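Local atomic coordinates of 1H-3-hydroxy-4-oxoquinoline 2,4-dioxygenase (Pseudomonas putida, PDB entry 3IBT), a protein that cleaves the heterocyclic ring of 3-hydroxy-1H-quinolin-4-one with dioxygen, giving N-formylanthranilate and carbon monoxide without any cofactor. Residues F129-P139 and Q179-R190. Sequence-based numbering, arbitrary orientation.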
loop_
_atom_site.group_PDB
_atom_site.type_symbol
_atom_site.label_atom_id
_atom_site.label_comp_id
_atom_site.label_asym_id
_atom_site.label_seq_id
_atom_site.Cartn_x
_atom_site.Cartn_y
_atom_site.Cartn_z
ATOM N N PHE A 129 0.875 9.732 15.552
ATOM C CA PHE A 129 0.390 8.533 14.902
ATOM C C PHE A 129 -0.345 7.558 15.838
ATOM O O PHE A 129 -1.509 7.201 15.602
ATOM C CB PHE A 129 1.592 7.866 14.266
ATOM C CG PHE A 129 1.263 6.688 13.454
ATOM C CD1 PHE A 129 0.510 6.823 12.288
ATOM C CD2 PHE A 129 1.722 5.435 13.833
ATOM C CE1 PHE A 129 0.194 5.718 11.511
ATOM C CE2 PHE A 129 1.437 4.309 13.058
ATOM C CZ PHE A 129 0.685 4.458 11.883
ATOM N N TRP A 130 0.326 7.124 16.898
ATOM C CA TRP A 130 -0.283 6.251 17.876
ATOM C C TRP A 130 -1.607 6.770 18.379
ATOM O O TRP A 130 -2.501 5.992 18.675
ATOM C CB TRP A 130 0.625 6.135 19.075
ATOM C CG TRP A 130 1.832 5.404 18.774
ATOM C CD1 TRP A 130 3.097 5.886 18.713
ATOM C CD2 TRP A 130 1.906 4.032 18.479
ATOM N NE1 TRP A 130 3.969 4.879 18.406
ATOM C CE2 TRP A 130 3.257 3.727 18.257
ATOM C CE3 TRP A 130 0.956 3.013 18.394
ATOM C CZ2 TRP A 130 3.685 2.452 17.956
ATOM C CZ3 TRP A 130 1.380 1.752 18.088
ATOM C CH2 TRP A 130 2.731 1.472 17.880
ATOM N N GLN A 131 -1.718 8.084 18.516
ATOM C CA GLN A 131 -2.976 8.658 18.936
ATOM C C GLN A 131 -4.064 8.449 17.906
ATOM O O GLN A 131 -5.155 8.010 18.229
ATOM C CB GLN A 131 -2.838 10.141 19.235
ATOM C CG GLN A 131 -3.999 10.683 20.076
ATOM C CD GLN A 131 -3.709 12.048 20.650
ATOM O OE1 GLN A 131 -3.046 12.877 20.005
ATOM N NE2 GLN A 131 -4.191 12.298 21.876
ATOM N N GLN A 132 -3.752 8.773 16.661
ATOM C CA GLN A 132 -4.731 8.732 15.584
ATOM C C GLN A 132 -5.190 7.307 15.337
ATOM O O GLN A 132 -6.327 7.076 14.899
ATOM C CB GLN A 132 -4.152 9.300 14.301
ATOM C CG GLN A 132 -3.405 10.614 14.437
ATOM C CD GLN A 132 -2.963 11.124 13.077
ATOM O OE1 GLN A 132 -1.801 10.984 12.693
ATOM N NE2 GLN A 132 -3.910 11.668 12.313
ATOM N N LEU A 133 -4.311 6.354 15.628
ATOM C CA LEU A 133 -4.714 4.971 15.590
ATOM C C LEU A 133 -5.727 4.665 16.701
ATOM O O LEU A 133 -6.638 3.821 16.538
ATOM C CB LEU A 133 -3.509 4.060 15.651
ATOM C CG LEU A 133 -2.641 4.179 14.405
ATOM C CD1 LEU A 133 -1.453 3.297 14.605
ATOM C CD2 LEU A 133 -3.376 3.801 13.117
ATOM N N ALA A 134 -5.614 5.363 17.823
ATOM C CA ALA A 134 -6.601 5.182 18.886
ATOM C C ALA A 134 -7.881 5.951 18.555
ATOM O O ALA A 134 -8.958 5.371 18.572
ATOM C CB ALA A 134 -6.033 5.593 20.219
ATOM N N GLU A 135 -7.776 7.243 18.235
ATOM C CA GLU A 135 -8.952 8.018 17.812
ATOM C C GLU A 135 -9.732 7.182 16.814
ATOM O O GLU A 135 -10.919 6.921 16.994
ATOM C CB GLU A 135 -8.530 9.338 17.171
ATOM C CG GLU A 135 -8.517 10.518 18.128
ATOM C CD GLU A 135 -7.308 11.447 17.910
ATOM O OE1 GLU A 135 -6.846 11.603 16.748
ATOM O OE2 GLU A 135 -6.803 12.020 18.909
ATOM N N GLY A 136 -9.012 6.730 15.795
ATOM C CA GLY A 136 -9.522 5.809 14.815
ATOM C C GLY A 136 -10.446 4.665 15.217
ATOM O O GLY A 136 -11.301 4.289 14.417
ATOM N N GLN A 137 -10.304 4.088 16.415
ATOM C CA GLN A 137 -11.064 2.864 16.726
ATOM C C GLN A 137 -12.274 3.111 17.612
ATOM O O GLN A 137 -13.008 2.175 17.965
ATOM C CB GLN A 137 -10.191 1.790 17.363
ATOM C CG GLN A 137 -9.059 1.301 16.490
ATOM C CD GLN A 137 -8.100 0.381 17.239
ATOM O OE1 GLN A 137 -8.532 -0.615 17.819
ATOM N NE2 GLN A 137 -6.801 0.724 17.248
ATOM N N HIS A 138 -12.468 4.384 17.951
ATOM C CA HIS A 138 -13.534 4.848 18.826
ATOM C C HIS A 138 -14.915 4.629 18.224
ATOM O O HIS A 138 -15.287 5.344 17.294
ATOM C CB HIS A 138 -13.318 6.331 19.049
ATOM C CG HIS A 138 -14.169 6.904 20.125
ATOM N ND1 HIS A 138 -15.520 7.120 19.968
ATOM C CD2 HIS A 138 -13.861 7.327 21.371
ATOM C CE1 HIS A 138 -16.011 7.645 21.075
ATOM N NE2 HIS A 138 -15.025 7.782 21.944
ATOM N N PRO A 139 -15.703 3.676 18.781
ATOM C CA PRO A 139 -16.985 3.235 18.202
ATOM C C PRO A 139 -17.991 4.334 17.854
ATOM O O PRO A 139 -18.873 4.145 16.948
ATOM C CB PRO A 139 -17.578 2.315 19.282
ATOM C CG PRO A 139 -16.730 2.486 20.467
ATOM C CD PRO A 139 -15.398 2.943 20.022
ATOM N N GLN A 179 -12.050 0.978 11.341
ATOM C CA GLN A 179 -11.634 0.522 12.644
ATOM C C GLN A 179 -10.758 -0.691 12.525
ATOM O O GLN A 179 -9.682 -0.715 13.101
ATOM C CB GLN A 179 -12.851 0.225 13.502
ATOM C CG GLN A 179 -13.590 1.487 13.931
ATOM C CD GLN A 179 -14.959 1.194 14.533
ATOM O OE1 GLN A 179 -15.291 0.043 14.841
ATOM N NE2 GLN A 179 -15.759 2.244 14.714
ATOM N N ARG A 180 -11.199 -1.699 11.775
ATOM C CA ARG A 180 -10.350 -2.868 11.564
ATOM C C ARG A 180 -8.936 -2.402 11.159
ATOM O O ARG A 180 -7.925 -2.919 11.650
ATOM C CB ARG A 180 -10.948 -3.845 10.537
ATOM C CG ARG A 180 -9.968 -4.981 10.171
ATOM C CD ARG A 180 -10.544 -6.388 10.158
ATOM N NE ARG A 180 -11.500 -6.557 9.068
ATOM C CZ ARG A 180 -12.817 -6.437 9.202
ATOM N NH1 ARG A 180 -13.602 -6.586 8.143
ATOM N NH2 ARG A 180 -13.348 -6.163 10.389
ATOM N N ALA A 181 -8.908 -1.393 10.293
ATOM C CA ALA A 181 -7.700 -0.874 9.727
ATOM C C ALA A 181 -6.775 -0.402 10.842
ATOM O O ALA A 181 -5.561 -0.663 10.844
ATOM C CB ALA A 181 -8.036 0.262 8.806
ATOM N N CYS A 182 -7.376 0.265 11.811
ATOM C CA CYS A 182 -6.603 0.809 12.900
ATOM C C CYS A 182 -6.112 -0.266 13.842
ATOM O O CYS A 182 -4.933 -0.274 14.203
ATOM C CB CYS A 182 -7.350 1.943 13.583
ATOM S SG CYS A 182 -7.552 3.265 12.347
ATOM N N ARG A 183 -6.974 -1.214 14.169
ATOM C CA ARG A 183 -6.551 -2.323 14.993
ATOM C C ARG A 183 -5.383 -2.998 14.313
ATOM O O ARG A 183 -4.384 -3.375 14.946
ATOM C CB ARG A 183 -7.641 -3.364 15.092
ATOM C CG ARG A 183 -8.865 -3.025 15.867
ATOM C CD ARG A 183 -9.516 -4.345 16.140
ATOM N NE ARG A 183 -9.096 -5.320 15.113
ATOM C CZ ARG A 183 -9.934 -5.878 14.228
ATOM N NH1 ARG A 183 -11.263 -5.575 14.234
ATOM N NH2 ARG A 183 -9.444 -6.756 13.343
ATOM N N GLU A 184 -5.510 -3.157 13.009
ATOM C CA GLU A 184 -4.532 -3.941 12.315
ATOM C C GLU A 184 -3.221 -3.261 12.156
ATOM O O GLU A 184 -2.194 -3.884 12.393
ATOM C CB GLU A 184 -5.057 -4.419 10.981
ATOM C CG GLU A 184 -6.130 -5.441 11.195
ATOM C CD GLU A 184 -5.673 -6.533 12.129
ATOM O OE1 GLU A 184 -4.509 -6.990 12.003
ATOM O OE2 GLU A 184 -6.480 -6.925 12.994
ATOM N N ILE A 185 -3.258 -1.992 11.760
ATOM C CA ILE A 185 -2.042 -1.225 11.573
ATOM C C ILE A 185 -1.335 -1.138 12.921
ATOM O O ILE A 185 -0.108 -1.414 13.046
ATOM C CB ILE A 185 -2.346 0.201 11.036
ATOM C CG1 ILE A 185 -2.981 0.162 9.633
ATOM C CG2 ILE A 185 -1.062 1.073 11.046
ATOM C CD1 ILE A 185 -3.585 1.488 9.165
ATOM N N GLU A 186 -2.152 -0.787 13.922
ATOM C CA GLU A 186 -1.714 -0.730 15.296
ATOM C C GLU A 186 -1.062 -2.049 15.621
ATOM O O GLU A 186 0.105 -2.073 15.946
ATOM C CB GLU A 186 -2.866 -0.441 16.256
ATOM C CG GLU A 186 -2.478 0.506 17.405
ATOM C CD GLU A 186 -3.558 0.677 18.505
ATOM O OE1 GLU A 186 -4.571 -0.079 18.538
ATOM O OE2 GLU A 186 -3.366 1.572 19.374
ATOM N N ALA A 187 -1.782 -3.154 15.498
ATOM C CA ALA A 187 -1.170 -4.473 15.760
ATOM C C ALA A 187 0.267 -4.670 15.140
ATOM O O ALA A 187 1.212 -5.113 15.844
ATOM C CB ALA A 187 -2.101 -5.574 15.332
ATOM N N ASN A 188 0.440 -4.312 13.861
ATOM C CA ASN A 188 1.698 -4.562 13.166
ATOM C C ASN A 188 2.846 -3.759 13.765
ATOM O O ASN A 188 3.951 -4.271 13.970
ATOM C CB ASN A 188 1.565 -4.249 11.684
ATOM C CG ASN A 188 0.519 -5.084 10.995
ATOM O OD1 ASN A 188 0.576 -6.299 11.040
ATOM N ND2 ASN A 188 -0.443 -4.436 10.362
ATOM N N TYR A 189 2.592 -2.500 14.061
ATOM C CA TYR A 189 3.641 -1.729 14.716
ATOM C C TYR A 189 4.125 -2.351 16.014
ATOM O O TYR A 189 5.329 -2.370 16.268
ATOM C CB TYR A 189 3.213 -0.293 14.923
ATOM C CG TYR A 189 3.385 0.490 13.657
ATOM C CD1 TYR A 189 2.370 0.548 12.730
ATOM C CD2 TYR A 189 4.583 1.134 13.375
ATOM C CE1 TYR A 189 2.526 1.247 11.578
ATOM C CE2 TYR A 189 4.735 1.840 12.224
ATOM C CZ TYR A 189 3.695 1.884 11.329
ATOM O OH TYR A 189 3.830 2.558 10.152
ATOM N N ARG A 190 3.173 -2.903 16.780
ATOM C CA ARG A 190 3.401 -3.527 18.089
ATOM C C ARG A 190 4.153 -4.808 17.938
ATOM O O ARG A 190 4.878 -5.202 18.818
ATOM C CB ARG A 190 2.072 -3.870 18.743
ATOM C CG ARG A 190 1.173 -2.689 18.963
ATOM C CD ARG A 190 1.034 -2.284 20.456
ATOM N NE ARG A 190 -0.084 -1.347 20.615
ATOM C CZ ARG A 190 -1.381 -1.664 20.437
ATOM N NH1 ARG A 190 -1.793 -2.912 20.098
ATOM N NH2 ARG A 190 -2.289 -0.712 20.599
#
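F129 and Y189 meet edge to face where helices 127-135 and 175-192 run roughly antiparallel, a compact example of two helices held by an aromatic end and a polar end. F129 brings CE2 over one face of the Y189 ring because its chi1 of -175° sets CG anti to the backbone N, the planes 66° apart and the centroids separated by 5.1 Å; the Y189 hydroxyl is anchored on L122 O. F129 CZ also rests on I185 CG2. Beside this pair, W130 CH2 lies 3.5 Å from Y189 CB. L133 fills the middle: its side chain crosses that of I185 nearly at a right angle, CD2 against CG2, and runs counter to that of E186, CD1 alongside CG. At the other end, extended Q137 lays CG 3.4 Å from C182 CB, and its NE2 serves two acceptors: E186 OE1 at 2.7 Å, met from above the carboxylate plane, and L133 O at 3.2 Å. Replacing Q137 by alanine removes the amide, so the E186 carboxylate and L133 O would probably both lose this donor, and C182 CB its contact with CG. The helix pair belongs to the helical cap inserted between strands 115-119 and 207-212 of the alpha/beta-hydrolase fold, with I185 near W30, a probable substrate-binding residue.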